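Local structure of VP35 (Myotis lucifugus, 6DKU) at residues T17-G22 / D49-E54; T25-L30 / S60-I65. The protein is a filovirus VP35 homolog encoded in a bat genome, seen here as its interferon inhibitory domain, and probably antagonises innate immune responses as viral VP35 does. The protein carries 1 engineered substitution. All coordinates share one frame; numbering follows the deposited sequence.

In the fold
Interactions 1 and 2 both lie in the helical part of the VP35 interferon inhibitory domain and touch one another, with centres about 8 Å apart. Each turns on a ring edge meeting a phenyl or phenol face. In interaction 1 the buried edge of Phe51 meets the face of exposed Tyr19; in interaction 2 the edge of exposed His62 meets the face of Phe27, and an aliphatic pair, Leu30 with Ile65, carries the contact into the core. Interaction 2 buries more surface, 246 against 98 Å², and joins two helices directly. Helix 61-71 ties them together, because Ala61 packs on Tyr19 and Ala64 on Phe51.

Interaction 1: residues T17-G22 / D49-E54; sequences TGYLTG and DHFNRE. Unlike the reference sequence in segment 17-22: Gly18 (reference Ser).
Tyr19 lies across the edge of the Phe51 ring, and this one pair of aromatic side chains makes the contact between segment 17-22 and helix 41-56. It is an offset edge-to-face arrangement, with ring centroids 5.2 Å apart and planes inclined at 63°, so the phenyl edge of Phe51 is directed at the face of Tyr19 without standing square to it. The tight part is confined to a few carbons: CE2 of Phe51 comes within 3.5 Å of Tyr19 CD1, and Phe51 CZ sits 3.9 Å from Tyr19 CG. Only the CG, CD1 and CE1 side of the tyrosine ring is engaged in this way, so the stack is offset toward that side of the ring. Phe51 reaches across because its CG stands anti to the backbone N (chi1 177°), extending the ring from the helix toward Tyr19. Toward the phenol end the contact loosens. Tyr19 is exposed overall, and the amide of Asn52, one residue along the helix from Phe51, approaches but stays at 4.6 Å (OD1 to Tyr19 OH), leaving little shared surface. The turn that presents Tyr19 is closed by a backbone hydrogen bond of 3.1 Å from Leu20 N to Thr17 O. Phe51, itself buried, also packs on Ala64 of helix 61-71, while Tyr19 touches Ala61 at the start of that helix. The aromatic pair therefore links the C-terminal end of helix 9-18 and the chain around Tyr19 to helix 41-56 beside the first turns of helix 61-71, and Leu20 turns instead to Phe27 and His28 of helix 26-37.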
loop_
_atom_site.group_PDB
_atom_site.type_symbol
_atom_site.label_atom_id
_atom_site.label_comp_id
_atom_site.label_asym_id
_atom_site.label_seq_id
_atom_site.Cartn_x
_atom_site.Cartn_y
_atom_site.Cartn_z
ATOM N N THR A 17 -1.154 10.656 -0.665
ATOM C CA THR A 17 -2.161 10.736 0.392
ATOM C C THR A 17 -2.784 12.121 0.492
ATOM O O THR A 17 -3.830 12.258 1.134
ATOM C CB THR A 17 -1.581 10.332 1.752
ATOM O OG1 THR A 17 -0.379 11.066 2.001
ATOM C CG2 THR A 17 -1.277 8.844 1.777
ATOM N N GLY A 18 -2.177 13.139 -0.125
ATOM C CA GLY A 18 -2.858 14.416 -0.261
ATOM C C GLY A 18 -4.225 14.310 -0.914
ATOM O O GLY A 18 -5.138 15.063 -0.570
ATOM N N TYR A 19 -4.397 13.371 -1.851
ATOM C CA TYR A 19 -5.677 13.231 -2.540
ATOM C C TYR A 19 -6.717 12.493 -1.715
ATOM O O TYR A 19 -7.894 12.486 -2.086
ATOM C CB TYR A 19 -5.488 12.521 -3.884
ATOM C CG TYR A 19 -4.664 13.333 -4.852
ATOM C CD1 TYR A 19 -3.285 13.194 -4.898
ATOM C CD2 TYR A 19 -5.258 14.253 -5.702
ATOM C CE1 TYR A 19 -2.523 13.938 -5.759
ATOM C CE2 TYR A 19 -4.502 15.003 -6.574
ATOM C CZ TYR A 19 -3.134 14.842 -6.598
ATOM O OH TYR A 19 -2.363 15.584 -7.461
ATOM N N LEU A 20 -6.326 11.873 -0.618
ATOM C CA LEU A 20 -7.287 11.226 0.257
ATOM C C LEU A 20 -7.793 12.212 1.304
ATOM O O LEU A 20 -7.156 13.224 1.602
ATOM C CB LEU A 20 -6.648 10.016 0.932
ATOM C CG LEU A 20 -6.014 9.022 -0.039
ATOM C CD1 LEU A 20 -5.431 7.845 0.718
ATOM C CD2 LEU A 20 -7.059 8.556 -1.048
ATOM N N THR A 21 -8.969 11.914 1.851
ATOM C CA THR A 21 -9.473 12.663 2.992
ATOM C C THR A 21 -9.967 11.694 4.057
ATOM O O THR A 21 -9.622 10.508 4.036
ATOM C CB THR A 21 -10.595 13.624 2.577
ATOM O OG1 THR A 21 -11.637 12.899 1.919
ATOM C CG2 THR A 21 -10.071 14.708 1.645
ATOM N N GLY A 22 -10.764 12.194 4.995
ATOM C CA GLY A 22 -11.350 11.374 6.024
ATOM C C GLY A 22 -10.319 10.783 6.960
ATOM O O GLY A 22 -9.131 11.122 6.910
ATOM N N ASP A 49 3.511 8.296 -12.049
ATOM C CA ASP A 49 3.042 8.573 -13.400
ATOM C C ASP A 49 1.732 7.848 -13.682
ATOM O O ASP A 49 0.817 8.420 -14.287
ATOM C CB ASP A 49 4.114 8.174 -14.415
ATOM C CG ASP A 49 5.296 9.134 -14.431
ATOM O OD1 ASP A 49 5.137 10.288 -13.967
ATOM O OD2 ASP A 49 6.381 8.727 -14.913
ATOM N N HIS A 50 1.618 6.593 -13.236
ATOM C CA HIS A 50 0.380 5.846 -13.434
ATOM C C HIS A 50 -0.774 6.464 -12.652
ATOM O O HIS A 50 -1.889 6.600 -13.173
ATOM C CB HIS A 50 0.590 4.386 -13.033
ATOM C CG HIS A 50 -0.648 3.547 -13.126
ATOM N ND1 HIS A 50 -0.991 2.849 -14.264
ATOM C CD2 HIS A 50 -1.626 3.298 -12.222
ATOM C CE1 HIS A 50 -2.124 2.202 -14.056
ATOM N NE2 HIS A 50 -2.532 2.460 -12.826
ATOM N N PHE A 51 -0.523 6.835 -11.394
ATOM C CA PHE A 51 -1.524 7.508 -10.572
ATOM C C PHE A 51 -2.047 8.764 -11.259
ATOM O O PHE A 51 -3.264 8.961 -11.391
ATOM C CB PHE A 51 -0.904 7.845 -9.216
ATOM C CG PHE A 51 -1.812 8.598 -8.288
ATOM C CD1 PHE A 51 -2.798 7.934 -7.576
ATOM C CD2 PHE A 51 -1.652 9.960 -8.094
ATOM C CE1 PHE A 51 -3.624 8.614 -6.709
ATOM C CE2 PHE A 51 -2.473 10.650 -7.225
ATOM C CZ PHE A 51 -3.461 9.978 -6.533
ATOM N N ASN A 52 -1.136 9.627 -11.715
ATOM C CA ASN A 52 -1.558 10.843 -12.392
ATOM C C ASN A 52 -2.264 10.541 -13.708
ATOM O O ASN A 52 -3.162 11.288 -14.111
ATOM C CB ASN A 52 -0.356 11.751 -12.618
ATOM C CG ASN A 52 0.231 12.258 -11.322
ATOM O OD1 ASN A 52 -0.494 12.543 -10.373
ATOM N ND2 ASN A 52 1.549 12.379 -11.276
ATOM N N ARG A 53 -1.871 9.464 -14.393
ATOM C CA ARG A 53 -2.594 9.046 -15.591
ATOM C C ARG A 53 -4.041 8.724 -15.249
ATOM O O ARG A 53 -4.971 9.183 -15.924
ATOM C CB ARG A 53 -1.912 7.831 -16.225
ATOM C CG ARG A 53 -0.890 8.154 -17.305
ATOM C CD ARG A 53 -0.422 6.883 -18.026
ATOM N NE ARG A 53 0.277 5.950 -17.136
ATOM C CZ ARG A 53 1.598 5.908 -16.971
ATOM N NH1 ARG A 53 2.383 6.752 -17.636
ATOM N NH2 ARG A 53 2.137 5.024 -16.135
ATOM N N GLU A 54 -4.250 7.947 -14.184
ATOM C CA GLU A 54 -5.600 7.514 -13.846
ATOM C C GLU A 54 -6.457 8.686 -13.381
ATOM O O GLU A 54 -7.634 8.781 -13.755
ATOM C CB GLU A 54 -5.547 6.398 -12.800
ATOM C CG GLU A 54 -4.748 5.165 -13.239
ATOM C CD GLU A 54 -5.427 4.373 -14.355
ATOM O OE1 GLU A 54 -5.427 4.839 -15.513
ATOM O OE2 GLU A 54 -5.965 3.282 -14.076
#

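Interaction 2: residues T25-L30 / S60-I65; sequences TAFHEL and SAHAAI
His62 sets its imidazole edge against one face of Phe27, an edge-to-face pair with centroids 4.6 Å apart and planes at 81°, nearly perpendicular. Followed outward, the histidine covers that face from its first carbon. CB stands over the phenyl ring, 3.9 Å from the centroid of Phe27 and 25° off its normal, in a CH-pi contact. CG comes next and is farther away, 4.2 Å from Phe27 CZ. The CD2 corner of the imidazole then dips to 3.4 Å from Phe27 CD2, over the face but near the rim, while the rest of the imidazole lies farther from the phenylalanine. With CG placed beside the backbone N (chi1 -57°), His62 spans the phenyl ring from CB on one part to CD2 on another. Deeper in, the contact becomes aliphatic: Ile65 CG2 packs against Leu30 CD2 at 3.5 Å, and the same methyl approaches the edge of the Phe27 ring near its plane. The two aliphatic chains run alongside each other, pointing opposite ways. Phe27 is also tied to the start of its own helix, where Thr25 at the N-cap accepts from Phe27 N through OG1 (3.3 Å). Ser60 caps the facing helix with a weak bond from Ala63 N. The short segments of helices 26-37 and 61-71 cross at 43°, their axes 10.4 Å apart. Ile65 also meets Phe51 of helix 41-56, and Phe27 touches Ile128 just beyond strand 122-127, placing this helix pair between helix 41-56 and the C-terminal end of the chain.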
loop_
_atom_site.group_PDB
_atom_site.type_symbol
_atom_site.label_atom_id
_atom_site.label_comp_id
_atom_site.label_asym_id
_atom_site.label_seq_id
_atom_site.Cartn_x
_atom_site.Cartn_y
_atom_site.Cartn_z
ATOM N N THR A 25 -7.265 5.236 6.530
ATOM C CA THR A 25 -7.791 3.908 6.215
ATOM C C THR A 25 -6.760 3.071 5.472
ATOM O O THR A 25 -5.608 3.487 5.303
ATOM C CB THR A 25 -9.064 3.986 5.357
ATOM O OG1 THR A 25 -8.726 4.395 4.025
ATOM C CG2 THR A 25 -10.072 4.956 5.942
ATOM N N ALA A 26 -7.177 1.899 4.992
ATOM C CA ALA A 26 -6.249 1.038 4.276
ATOM C C ALA A 26 -5.765 1.634 2.962
ATOM O O ALA A 26 -4.823 1.094 2.380
ATOM C CB ALA A 26 -6.887 -0.322 4.005
ATOM N N PHE A 27 -6.385 2.705 2.458
ATOM C CA PHE A 27 -5.855 3.309 1.237
ATOM C C PHE A 27 -4.563 4.058 1.531
ATOM O O PHE A 27 -3.584 3.939 0.780
ATOM C CB PHE A 27 -6.896 4.227 0.592
ATOM C CG PHE A 27 -7.965 3.489 -0.178
ATOM C CD1 PHE A 27 -7.726 3.027 -1.464
ATOM C CD2 PHE A 27 -9.212 3.249 0.390
ATOM C CE1 PHE A 27 -8.710 2.343 -2.176
ATOM C CE2 PHE A 27 -10.202 2.567 -0.315
ATOM C CZ PHE A 27 -9.947 2.112 -1.597
ATOM N N HIS A 28 -4.535 4.821 2.630
ATOM C CA HIS A 28 -3.292 5.437 3.086
ATOM C C HIS A 28 -2.206 4.385 3.262
ATOM O O HIS A 28 -1.062 4.566 2.823
ATOM C CB HIS A 28 -3.521 6.173 4.408
ATOM C CG HIS A 28 -4.619 7.187 4.365
ATOM N ND1 HIS A 28 -5.951 6.847 4.463
ATOM C CD2 HIS A 28 -4.580 8.536 4.254
ATOM C CE1 HIS A 28 -6.686 7.944 4.408
ATOM N NE2 HIS A 28 -5.877 8.980 4.277
ATOM N N GLU A 29 -2.562 3.266 3.900
ATOM C CA GLU A 29 -1.618 2.178 4.083
ATOM C C GLU A 29 -1.178 1.583 2.755
ATOM O O GLU A 29 -0.023 1.177 2.625
ATOM C CB GLU A 29 -2.220 1.092 4.972
ATOM C CG GLU A 29 -3.007 1.621 6.149
ATOM C CD GLU A 29 -2.130 2.194 7.246
ATOM O OE1 GLU A 29 -0.892 2.249 7.059
ATOM O OE2 GLU A 29 -2.685 2.588 8.299
ATOM N N LEU A 30 -2.065 1.515 1.764
ATOM C CA LEU A 30 -1.650 0.995 0.465
ATOM C C LEU A 30 -0.638 1.922 -0.190
ATOM O O LEU A 30 0.339 1.460 -0.793
ATOM C CB LEU A 30 -2.861 0.795 -0.443
ATOM C CG LEU A 30 -2.561 0.191 -1.815
ATOM C CD1 LEU A 30 -1.666 -1.038 -1.700
ATOM C CD2 LEU A 30 -3.851 -0.164 -2.522
ATOM N N SER A 60 -10.986 8.205 -9.428
ATOM C CA SER A 60 -10.760 8.786 -8.120
ATOM C C SER A 60 -9.396 8.356 -7.596
ATOM O O SER A 60 -8.781 7.406 -8.090
ATOM C CB SER A 60 -11.858 8.369 -7.147
ATOM O OG SER A 60 -11.739 7.002 -6.795
ATOM N N ALA A 61 -8.924 9.077 -6.577
ATOM C CA ALA A 61 -7.661 8.717 -5.937
ATOM C C ALA A 61 -7.661 7.264 -5.476
ATOM O O ALA A 61 -6.670 6.549 -5.664
ATOM C CB ALA A 61 -7.387 9.647 -4.756
ATOM N N HIS A 62 -8.769 6.809 -4.877
ATOM C CA HIS A 62 -8.848 5.436 -4.389
ATOM C C HIS A 62 -8.673 4.444 -5.526
ATOM O O HIS A 62 -7.851 3.515 -5.448
ATOM C CB HIS A 62 -10.187 5.203 -3.688
ATOM C CG HIS A 62 -10.454 6.149 -2.563
ATOM N ND1 HIS A 62 -10.749 7.483 -2.761
ATOM C CD2 HIS A 62 -10.477 5.954 -1.223
ATOM C CE1 HIS A 62 -10.933 8.069 -1.592
ATOM N NE2 HIS A 62 -10.773 7.165 -0.643
ATOM N N ALA A 63 -9.451 4.629 -6.598
ATOM C CA ALA A 63 -9.333 3.753 -7.758
ATOM C C ALA A 63 -7.919 3.774 -8.306
ATOM O O ALA A 63 -7.348 2.719 -8.582
ATOM C CB ALA A 63 -10.331 4.154 -8.845
ATOM N N ALA A 64 -7.333 4.964 -8.455
ATOM C CA ALA A 64 -5.987 5.065 -9.016
ATOM C C ALA A 64 -4.980 4.290 -8.180
ATOM O O ALA A 64 -4.150 3.544 -8.723
ATOM C CB ALA A 64 -5.574 6.533 -9.123
ATOM N N ILE A 65 -5.041 4.457 -6.853
ATOM C CA ILE A 65 -4.143 3.740 -5.949
ATOM C C ILE A 65 -4.264 2.234 -6.154
ATOM O O ILE A 65 -3.257 1.534 -6.306
ATOM C CB ILE A 65 -4.430 4.136 -4.491
ATOM C CG1 ILE A 65 -3.958 5.561 -4.225
ATOM C CG2 ILE A 65 -3.781 3.163 -3.529
ATOM C CD1 ILE A 65 -4.611 6.168 -2.996
#